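Cytochrome P450 (Bacillus megaterium, PDB 5L92) binds corticosterone beside its haem and oxidises steroids, probably as a monooxygenase that activates molecular oxygen. Local coordinates at residues 254-259 with 376-381; 272-277 with 333-338. All coordinates share one frame; numbering follows the deposited sequence.

How the contacts relate
Both contacts lie about 21 Å (centre to centre) from the middle of the chain, and neither forms part of the steroid or haem pocket; the side chain of Ile255 in contact 1 is still about 13 Å from the haem. Their centres are 18 Å apart, yet they touch where Cys257 CB meets Phe333 CZ at 3.9 Å. Helix 262-270 spans the two, with Phe265 against Met259 and Met376, and Leu268 against Leu258 and Leu274. Along the chain, contact 2 is nested inside the loop closed by contact 1. That larger loop also contains Cys352, the axial ligand of the haem iron, which follows 333-338 in sequence.

Contact 1 of 2, residues 254-259 with 376-381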
ATOM      1  N   THR A 254      -5.694  -9.122  -7.083  1.00 23.63           N
ATOM      2  CA  THR A 254      -6.980  -9.292  -7.739  1.00 24.50           C
ATOM      3  C   THR A 254      -6.925 -10.463  -8.694  1.00 24.15           C
ATOM      4  O   THR A 254      -7.825 -11.312  -8.707  1.00 24.42           O
ATOM      5  CB  THR A 254      -7.402  -8.034  -8.516  1.00 24.24           C
ATOM      6  OG1 THR A 254      -7.753  -6.994  -7.608  1.00 23.73           O
ATOM      7  CG2 THR A 254      -8.633  -8.339  -9.366  1.00 24.10           C
ATOM      8  N   ILE A 255      -5.874 -10.516  -9.506  1.00 23.94           N
ATOM      9  CA  ILE A 255      -5.688 -11.626 -10.419  1.00 24.26           C
ATOM     10  C   ILE A 255      -5.598 -12.924  -9.632  1.00 24.11           C
ATOM     11  O   ILE A 255      -6.181 -13.943 -10.024  1.00 23.88           O
ATOM     12  CB  ILE A 255      -4.437 -11.407 -11.283  1.00 24.84           C
ATOM     13  CG1 ILE A 255      -4.614 -10.180 -12.214  1.00 25.99           C
ATOM     14  CG2 ILE A 255      -4.096 -12.639 -12.109  1.00 25.38           C
ATOM     15  CD1 ILE A 255      -5.631 -10.353 -13.214  1.00 24.98           C
ATOM     16  N   TYR A 256      -4.887 -12.899  -8.504  1.00 23.87           N
ATOM     17  CA  TYR A 256      -4.808 -14.088  -7.662  1.00 25.24           C
ATOM     18  C   TYR A 256      -6.193 -14.524  -7.205  1.00 25.50           C
ATOM     19  O   TYR A 256      -6.518 -15.711  -7.252  1.00 25.63           O
ATOM     20  CB  TYR A 256      -3.887 -13.863  -6.463  1.00 25.44           C
ATOM     21  CG  TYR A 256      -3.666 -15.150  -5.706  1.00 27.74           C
ATOM     22  CD1 TYR A 256      -4.521 -15.530  -4.679  1.00 28.92           C
ATOM     23  CD2 TYR A 256      -2.635 -16.003  -6.057  1.00 28.74           C
ATOM     24  CE1 TYR A 256      -4.337 -16.711  -4.005  1.00 31.51           C
ATOM     25  CE2 TYR A 256      -2.451 -17.171  -5.415  1.00 31.11           C
ATOM     26  CZ  TYR A 256      -3.307 -17.530  -4.374  1.00 32.06           C
ATOM     27  OH  TYR A 256      -3.126 -18.711  -3.732  1.00 33.84           O
ATOM     28  N   CYS A 257      -7.026 -13.581  -6.774  1.00 25.04           N
ATOM     29  CA  CYS A 257      -8.348 -13.948  -6.274  1.00 25.59           C
ATOM     30  C   CYS A 257      -9.227 -14.516  -7.390  1.00 25.21           C
ATOM     31  O   CYS A 257      -9.981 -15.475  -7.154  1.00 26.26           O
ATOM     32  CB  CYS A 257      -9.043 -12.753  -5.634  1.00 25.42           C
ATOM     33  SG  CYS A 257      -8.419 -12.231  -3.990  1.00 29.56           S
ATOM     34  N   LEU A 258      -9.128 -13.958  -8.613  1.00 24.04           N
ATOM     35  CA  LEU A 258      -9.972 -14.396  -9.718  1.00 24.74           C
ATOM     36  C   LEU A 258      -9.554 -15.758 -10.237  1.00 26.08           C
ATOM     37  O   LEU A 258     -10.401 -16.532 -10.708  1.00 25.78           O
ATOM     38  CB  LEU A 258      -9.973 -13.348 -10.850  1.00 24.03           C
ATOM     39  CG  LEU A 258     -10.574 -12.002 -10.473  1.00 24.49           C
ATOM     40  CD1 LEU A 258     -10.328 -11.001 -11.569  1.00 23.88           C
ATOM     41  CD2 LEU A 258     -12.054 -12.020 -10.109  1.00 26.01           C
ATOM     42  N   MET A 259      -8.267 -16.075 -10.141  1.00 25.42           N
ATOM     43  CA  MET A 259      -7.771 -17.395 -10.488  1.00 26.54           C
ATOM     44  C   MET A 259      -8.099 -18.425  -9.415  1.00 27.39           C
ATOM     45  O   MET A 259      -8.349 -19.596  -9.732  1.00 27.23           O
ATOM     46  CB  MET A 259      -6.269 -17.339 -10.725  1.00 27.14           C
ATOM     47  CG  MET A 259      -5.853 -16.460 -11.951  1.00 28.08           C
ATOM     48  SD  MET A 259      -6.421 -17.034 -13.555  1.00 28.33           S
ATOM     49  CE  MET A 259      -7.928 -16.093 -13.696  1.00 27.30           C
ATOM     50  N   MET A 376      -7.238 -16.924 -19.350  1.00 32.55           N
ATOM     51  CA  MET A 376      -6.034 -16.977 -18.564  1.00 32.44           C
ATOM     52  C   MET A 376      -6.119 -17.911 -17.352  1.00 29.23           C
ATOM     53  O   MET A 376      -7.143 -18.090 -16.776  1.00 29.59           O
ATOM     54  CB  MET A 376      -5.579 -15.570 -18.144  1.00 32.35           C
ATOM     55  CG  MET A 376      -6.138 -15.019 -16.855  1.00 31.78           C
ATOM     56  SD  MET A 376      -5.526 -13.403 -16.370  1.00 36.94           S
ATOM     57  CE  MET A 376      -6.844 -12.414 -16.875  1.00 33.76           C
ATOM     58  N   ASP A 377      -5.002 -18.509 -17.010  1.00 29.83           N
ATOM     59  CA  ASP A 377      -4.917 -19.392 -15.872  1.00 30.62           C
ATOM     60  C   ASP A 377      -3.487 -19.485 -15.395  1.00 30.70           C
ATOM     61  O   ASP A 377      -2.593 -18.991 -16.020  1.00 29.27           O
ATOM     62  CB  ASP A 377      -5.494 -20.760 -16.214  1.00 31.48           C
ATOM     63  CG  ASP A 377      -6.051 -21.513 -14.993  1.00 34.78           C
ATOM     64  OD1 ASP A 377      -6.011 -21.043 -13.884  1.00 33.11           O
ATOM     65  OD2 ASP A 377      -6.528 -22.601 -15.169  1.00 37.16           O
ATOM     66  N   TRP A 378      -3.298 -20.114 -14.258  1.00 29.80           N
ATOM     67  CA  TRP A 378      -1.992 -20.284 -13.718  1.00 29.49           C
ATOM     68  C   TRP A 378      -1.110 -20.947 -14.746  1.00 29.52           C
ATOM     69  O   TRP A 378      -1.521 -21.833 -15.413  1.00 29.62           O
ATOM     70  CB  TRP A 378      -1.993 -21.173 -12.482  1.00 31.74           C
ATOM     71  CG  TRP A 378      -3.094 -21.047 -11.539  1.00 32.08           C
ATOM     72  CD1 TRP A 378      -4.131 -21.852 -11.446  1.00 34.03           C
ATOM     73  CD2 TRP A 378      -3.236 -20.093 -10.504  1.00 31.13           C
ATOM     74  NE1 TRP A 378      -4.938 -21.467 -10.459  1.00 33.23           N
ATOM     75  CE2 TRP A 378      -4.401 -20.384  -9.848  1.00 30.72           C
ATOM     76  CE3 TRP A 378      -2.491 -19.019 -10.078  1.00 30.24           C
ATOM     77  CZ2 TRP A 378      -4.848 -19.643  -8.801  1.00 29.10           C
ATOM     78  CZ3 TRP A 378      -2.926 -18.305  -9.065  1.00 29.41           C
ATOM     79  CH2 TRP A 378      -4.086 -18.607  -8.422  1.00 29.77           C
ATOM     80  N   SER A 379       0.119 -20.516 -14.847  1.00 29.52           N
ATOM     81  CA  SER A 379       1.047 -21.145 -15.736  1.00 30.84           C
ATOM     82  C   SER A 379       1.595 -22.374 -15.054  1.00 30.63           C
ATOM     83  O   SER A 379       1.573 -22.462 -13.875  1.00 28.85           O
ATOM     84  CB  SER A 379       2.125 -20.164 -16.132  1.00 32.59           C
ATOM     85  OG  SER A 379       3.411 -20.572 -15.819  1.00 42.52           O
ATOM     86  N   PRO A 380       2.143 -23.315 -15.900  1.00 30.90           N
ATOM     87  CA  PRO A 380       2.733 -24.479 -15.234  1.00 30.89           C
ATOM     88  C   PRO A 380       3.902 -24.139 -14.329  1.00 30.94           C
ATOM     89  O   PRO A 380       4.253 -24.937 -13.535  1.00 29.49           O
ATOM     90  CB  PRO A 380       3.190 -25.368 -16.368  1.00 32.03           C
ATOM     91  CG  PRO A 380       2.410 -24.971 -17.533  1.00 33.77           C
ATOM     92  CD  PRO A 380       2.284 -23.530 -17.407  1.00 33.09           C
ATOM     93  N   SER A 381       4.455 -22.955 -14.460  1.00 31.92           N
ATOM     94  CA  SER A 381       5.556 -22.537 -13.642  1.00 32.60           C
ATOM     95  C   SER A 381       5.188 -21.737 -12.401  1.00 31.70           C
ATOM     96  O   SER A 381       6.048 -21.318 -11.685  1.00 32.42           O
ATOM     97  CB  SER A 381       6.542 -21.722 -14.452  1.00 34.04           C
ATOM     98  OG  SER A 381       7.354 -22.528 -15.223  1.00 37.05           O
TER
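Met259 and Trp378 join the last turns of helix 247-260 to the short edge strand 377-378 of the small antiparallel sheet of this P450 fold, a sheet that also contains strands 131-133 and 399-401. Met259 can be traced outward through the joint. Its CB sits over the six-membered ring of Trp378, 3.5 Å from the centroid and 21° off the normal, which identifies a CH-pi contact; the 3.3 Å from CB to CZ2 shows how tight it is. With CG beside the backbone N (chi1 -64°) and the chain bent again at chi2, the thioether is carried out from the helix to the strand backbone. There SD lies 3.5 Å from Met376 O and also reaches Asp377 CA, while standing above the indole five-membered ring at a longer Met-aromatic distance. The terminal CE packs on Met376 CG, the two methionine side chains crossing nearly at right angles. Phe265 of helix 262-270 touches both.

One turn earlier on the helix, Tyr256 offers a ring face to the edge of Trp378 in an offset edge-to-face pair, planes at 64°. The indole is thus engaged on a face by Met259 and at its rim by Tyr256. The carboxylate of Asp377 finds its charge partner in Lys262, whose NZ also bonds Met259 O. Within the aromatic pair, Trp378 CH2 comes to 3.7 Å from Tyr256 CE2.

Contact 2 of 2, residues 272-277 with 333-338; sequences KELLPS and FKIDRK
Leu274 and Ile335 make the apolar half of this contact, and Ser277 with the backbone of 335-337 makes the polar half. Together they fasten the start of helix 275-285 to a type I beta turn, Lys334 to Arg337, closed by Arg337 N to Lys334 O at 2.9 Å. The helix corresponds to the K helix of P450s, and the turn belongs to the segment that follows it on the way to the haem-binding cysteine.

The tight part is a meeting of methyls: Leu274 CD1 lies 3.5 Å from Ile335 CD1, and the two side chains cross at about a right angle. Leu268 of helix 262-270 packs on Leu274 as well. Next to this pair, Ser277 OG donates to Ile335 O at 3.0 Å. The hydroxyl is placed there by a chi1 of -180°, anti to the helix backbone N; the bond meets the carbonyl at 133°, with the donor tilted 23° from its plane. An alanine in place of Ser277 would remove this donor and is likely to leave Ile335 O without its mate across the contact.

The looser side is bridged by water rather than by direct contact. One water donates to Ser277 O at 2.8 Å and to Arg337 O at 2.9 Å, tying together two carbonyls that cannot bond each other. The carboxylate of Asp336 turns elsewhere, to a salt bridge with Arg267.

Arg337 likewise directs its guanidinium away: NE forms a salt bridge with Glu281 and NH2 bonds Val332 O, with Arg284 close by; the trio of Glu281, Arg284 and Arg337 is consistent with the Glu-Arg-Arg triad of P450s. Across the two segments the polar links all end on backbone carbonyls, through one hydroxyl and one water, while the charged side chain of Arg337 reaches the same helix further along at Glu281.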
ATOM      1  N   LYS A 272     -19.197  -6.955 -16.822  1.00 38.54           N
ATOM      2  CA  LYS A 272     -18.021  -6.102 -16.729  1.00 39.57           C
ATOM      3  C   LYS A 272     -18.232  -4.987 -15.728  1.00 38.93           C
ATOM      4  O   LYS A 272     -17.308  -4.625 -14.999  1.00 37.56           O
ATOM      5  CB  LYS A 272     -17.669  -5.510 -18.099  1.00 46.64           C
ATOM      6  CG  LYS A 272     -17.013  -6.507 -19.051  1.00 52.29           C
ATOM      7  CD  LYS A 272     -16.734  -5.893 -20.439  1.00 68.65           C
ATOM      8  CE  LYS A 272     -16.561  -6.984 -21.499  1.00 70.44           C
ATOM      9  NZ  LYS A 272     -15.804  -8.167 -20.971  1.00 67.62           N
ATOM     10  N   GLU A 273     -19.434  -4.442 -15.653  1.00 39.03           N
ATOM     11  CA  GLU A 273     -19.662  -3.360 -14.707  1.00 39.65           C
ATOM     12  C   GLU A 273     -19.335  -3.744 -13.259  1.00 37.68           C
ATOM     13  O   GLU A 273     -19.272  -2.853 -12.402  1.00 35.93           O
ATOM     14  CB  GLU A 273     -21.121  -2.872 -14.823  1.00 40.90           C
ATOM     15  CG  GLU A 273     -22.185  -3.781 -14.206  1.00 45.19           C
ATOM     16  CD  GLU A 273     -22.598  -4.992 -15.072  1.00 46.15           C
ATOM     17  OE1 GLU A 273     -22.049  -5.222 -16.182  1.00 42.35           O
ATOM     18  OE2 GLU A 273     -23.498  -5.737 -14.603  1.00 53.19           O
ATOM     19  N   LEU A 274     -19.139  -5.028 -12.946  1.00 36.46           N
ATOM     20  CA  LEU A 274     -18.777  -5.392 -11.576  1.00 34.51           C
ATOM     21  C   LEU A 274     -17.292  -5.210 -11.260  1.00 32.00           C
ATOM     22  O   LEU A 274     -16.901  -5.492 -10.120  1.00 29.29           O
ATOM     23  CB  LEU A 274     -19.154  -6.839 -11.280  1.00 35.62           C
ATOM     24  CG  LEU A 274     -20.661  -7.152 -11.195  1.00 39.84           C
ATOM     25  CD1 LEU A 274     -20.869  -8.588 -10.812  1.00 38.85           C
ATOM     26  CD2 LEU A 274     -21.407  -6.265 -10.222  1.00 39.15           C
ATOM     27  N   LEU A 275     -16.458  -4.769 -12.223  1.00 31.40           N
ATOM     28  CA  LEU A 275     -15.021  -4.699 -11.972  1.00 31.48           C
ATOM     29  C   LEU A 275     -14.708  -3.782 -10.793  1.00 29.49           C
ATOM     30  O   LEU A 275     -14.045  -4.254  -9.858  1.00 27.96           O
ATOM     31  CB  LEU A 275     -14.253  -4.292 -13.235  1.00 30.98           C
ATOM     32  CG  LEU A 275     -12.721  -4.200 -13.039  1.00 30.98           C
ATOM     33  CD1 LEU A 275     -12.108  -5.458 -12.412  1.00 28.98           C
ATOM     34  CD2 LEU A 275     -12.020  -3.919 -14.331  1.00 31.61           C
ATOM     35  N   PRO A 276     -15.220  -2.533 -10.715  1.00 29.25           N
ATOM     36  CA  PRO A 276     -14.963  -1.709  -9.508  1.00 30.02           C
ATOM     37  C   PRO A 276     -15.352  -2.370  -8.193  1.00 29.28           C
ATOM     38  O   PRO A 276     -14.575  -2.317  -7.242  1.00 27.56           O
ATOM     39  CB  PRO A 276     -15.789  -0.429  -9.756  1.00 29.95           C
ATOM     40  CG  PRO A 276     -15.947  -0.343 -11.221  1.00 32.35           C
ATOM     41  CD  PRO A 276     -15.958  -1.775 -11.749  1.00 32.15           C
ATOM     42  N   SER A 277     -16.531  -2.989  -8.112  1.00 28.68           N
ATOM     43  CA  SER A 277     -16.958  -3.662  -6.888  1.00 28.90           C
ATOM     44  C   SER A 277     -16.051  -4.837  -6.560  1.00 27.91           C
ATOM     45  O   SER A 277     -15.766  -5.110  -5.385  1.00 27.09           O
ATOM     46  CB  SER A 277     -18.415  -4.128  -7.045  1.00 31.88           C
ATOM     47  OG  SER A 277     -18.891  -4.784  -5.883  1.00 30.83           O
ATOM     48  N   PHE A 333     -15.236 -14.570  -0.733  1.00 29.31           N
ATOM     49  CA  PHE A 333     -14.982 -13.584  -1.759  1.00 30.31           C
ATOM     50  C   PHE A 333     -16.230 -13.409  -2.633  1.00 31.64           C
ATOM     51  O   PHE A 333     -16.655 -14.295  -3.288  1.00 31.63           O
ATOM     52  CB  PHE A 333     -13.788 -13.990  -2.587  1.00 29.88           C
ATOM     53  CG  PHE A 333     -13.381 -13.000  -3.599  1.00 29.89           C
ATOM     54  CD1 PHE A 333     -12.667 -11.895  -3.260  1.00 29.51           C
ATOM     55  CD2 PHE A 333     -13.688 -13.190  -4.903  1.00 29.96           C
ATOM     56  CE1 PHE A 333     -12.278 -11.006  -4.201  1.00 29.33           C
ATOM     57  CE2 PHE A 333     -13.311 -12.298  -5.852  1.00 30.98           C
ATOM     58  CZ  PHE A 333     -12.604 -11.207  -5.503  1.00 29.96           C
ATOM     59  N   LYS A 334     -16.801 -12.232  -2.625  1.00 30.80           N
ATOM     60  CA  LYS A 334     -18.018 -11.957  -3.397  1.00 33.00           C
ATOM     61  C   LYS A 334     -17.787 -10.725  -4.268  1.00 31.96           C
ATOM     62  O   LYS A 334     -17.743  -9.603  -3.746  1.00 31.73           O
ATOM     63  CB  LYS A 334     -19.212 -11.719  -2.473  1.00 33.73           C
ATOM     64  CG  LYS A 334     -19.604 -12.888  -1.583  1.00 35.19           C
ATOM     65  CD  LYS A 334     -20.878 -12.560  -0.762  1.00 38.40           C
ATOM     66  CE  LYS A 334     -21.214 -13.607   0.293  1.00 43.41           C
ATOM     67  NZ  LYS A 334     -22.054 -13.002   1.386  1.00 47.04           N
ATOM     68  N   ILE A 335     -17.655 -10.902  -5.589  1.00 32.53           N
ATOM     69  CA  ILE A 335     -17.298  -9.735  -6.399  1.00 32.68           C
ATOM     70  C   ILE A 335     -18.349  -8.644  -6.323  1.00 32.34           C
ATOM     71  O   ILE A 335     -18.073  -7.516  -6.727  1.00 30.63           O
ATOM     72  CB  ILE A 335     -17.063 -10.024  -7.897  1.00 33.86           C
ATOM     73  CG1 ILE A 335     -18.305 -10.640  -8.573  1.00 36.38           C
ATOM     74  CG2 ILE A 335     -15.780 -10.812  -8.154  1.00 32.08           C
ATOM     75  CD1 ILE A 335     -18.144 -10.707 -10.131  1.00 37.01           C
ATOM     76  N   ASP A 336     -19.574  -8.957  -5.886  1.00 32.64           N
ATOM     77  CA  ASP A 336     -20.650  -7.973  -5.838  1.00 33.05           C
ATOM     78  C   ASP A 336     -20.928  -7.504  -4.423  1.00 32.48           C
ATOM     79  O   ASP A 336     -21.962  -6.871  -4.190  1.00 32.96           O
ATOM     80  CB  ASP A 336     -21.938  -8.535  -6.481  1.00 34.38           C
ATOM     81  CG  ASP A 336     -22.444  -9.832  -5.813  1.00 36.21           C
ATOM     82  OD1 ASP A 336     -21.670 -10.575  -5.176  1.00 35.30           O
ATOM     83  OD2 ASP A 336     -23.646 -10.121  -5.960  1.00 40.47           O
ATOM     84  N   ARG A 337     -20.002  -7.762  -3.483  1.00 31.97           N
ATOM     85  CA  ARG A 337     -20.254  -7.546  -2.063  1.00 33.77           C
ATOM     86  C   ARG A 337     -20.756  -6.143  -1.764  1.00 34.88           C
ATOM     87  O   ARG A 337     -20.135  -5.141  -2.148  1.00 34.35           O
ATOM     88  CB  ARG A 337     -18.993  -7.821  -1.233  1.00 32.24           C
ATOM     89  CG  ARG A 337     -19.245  -7.617   0.245  1.00 31.92           C
ATOM     90  CD  ARG A 337     -18.112  -8.076   1.134  1.00 31.15           C
ATOM     91  NE  ARG A 337     -17.898  -9.518   1.099  1.00 31.47           N
ATOM     92  CZ  ARG A 337     -18.464 -10.372   1.937  1.00 31.71           C
ATOM     93  NH1 ARG A 337     -19.303  -9.939   2.883  1.00 32.42           N
ATOM     94  NH2 ARG A 337     -18.186 -11.661   1.828  1.00 31.78           N
ATOM     95  N   LYS A 338     -21.868  -6.086  -1.028  1.00 37.93           N
ATOM     96  CA  LYS A 338     -22.528  -4.840  -0.603  1.00 41.97           C
ATOM     97  C   LYS A 338     -23.205  -5.096   0.732  1.00 44.18           C
ATOM     98  O   LYS A 338     -23.923  -6.087   0.892  1.00 45.18           O
ATOM     99  CB  LYS A 338     -23.579  -4.338  -1.597  1.00 44.60           C
ATOM    100  CG  LYS A 338     -23.026  -3.634  -2.808  1.00 51.70           C
ATOM    101  CD  LYS A 338     -24.141  -3.049  -3.717  1.00 62.35           C
ATOM    102  CE  LYS A 338     -24.930  -1.915  -3.022  1.00 67.54           C
ATOM    103  NZ  LYS A 338     -25.697  -1.039  -3.973  1.00 71.65           N
TER
HETATM  104  O   HOH W   1     -17.425  -4.739  -3.153  1.00 27.36           O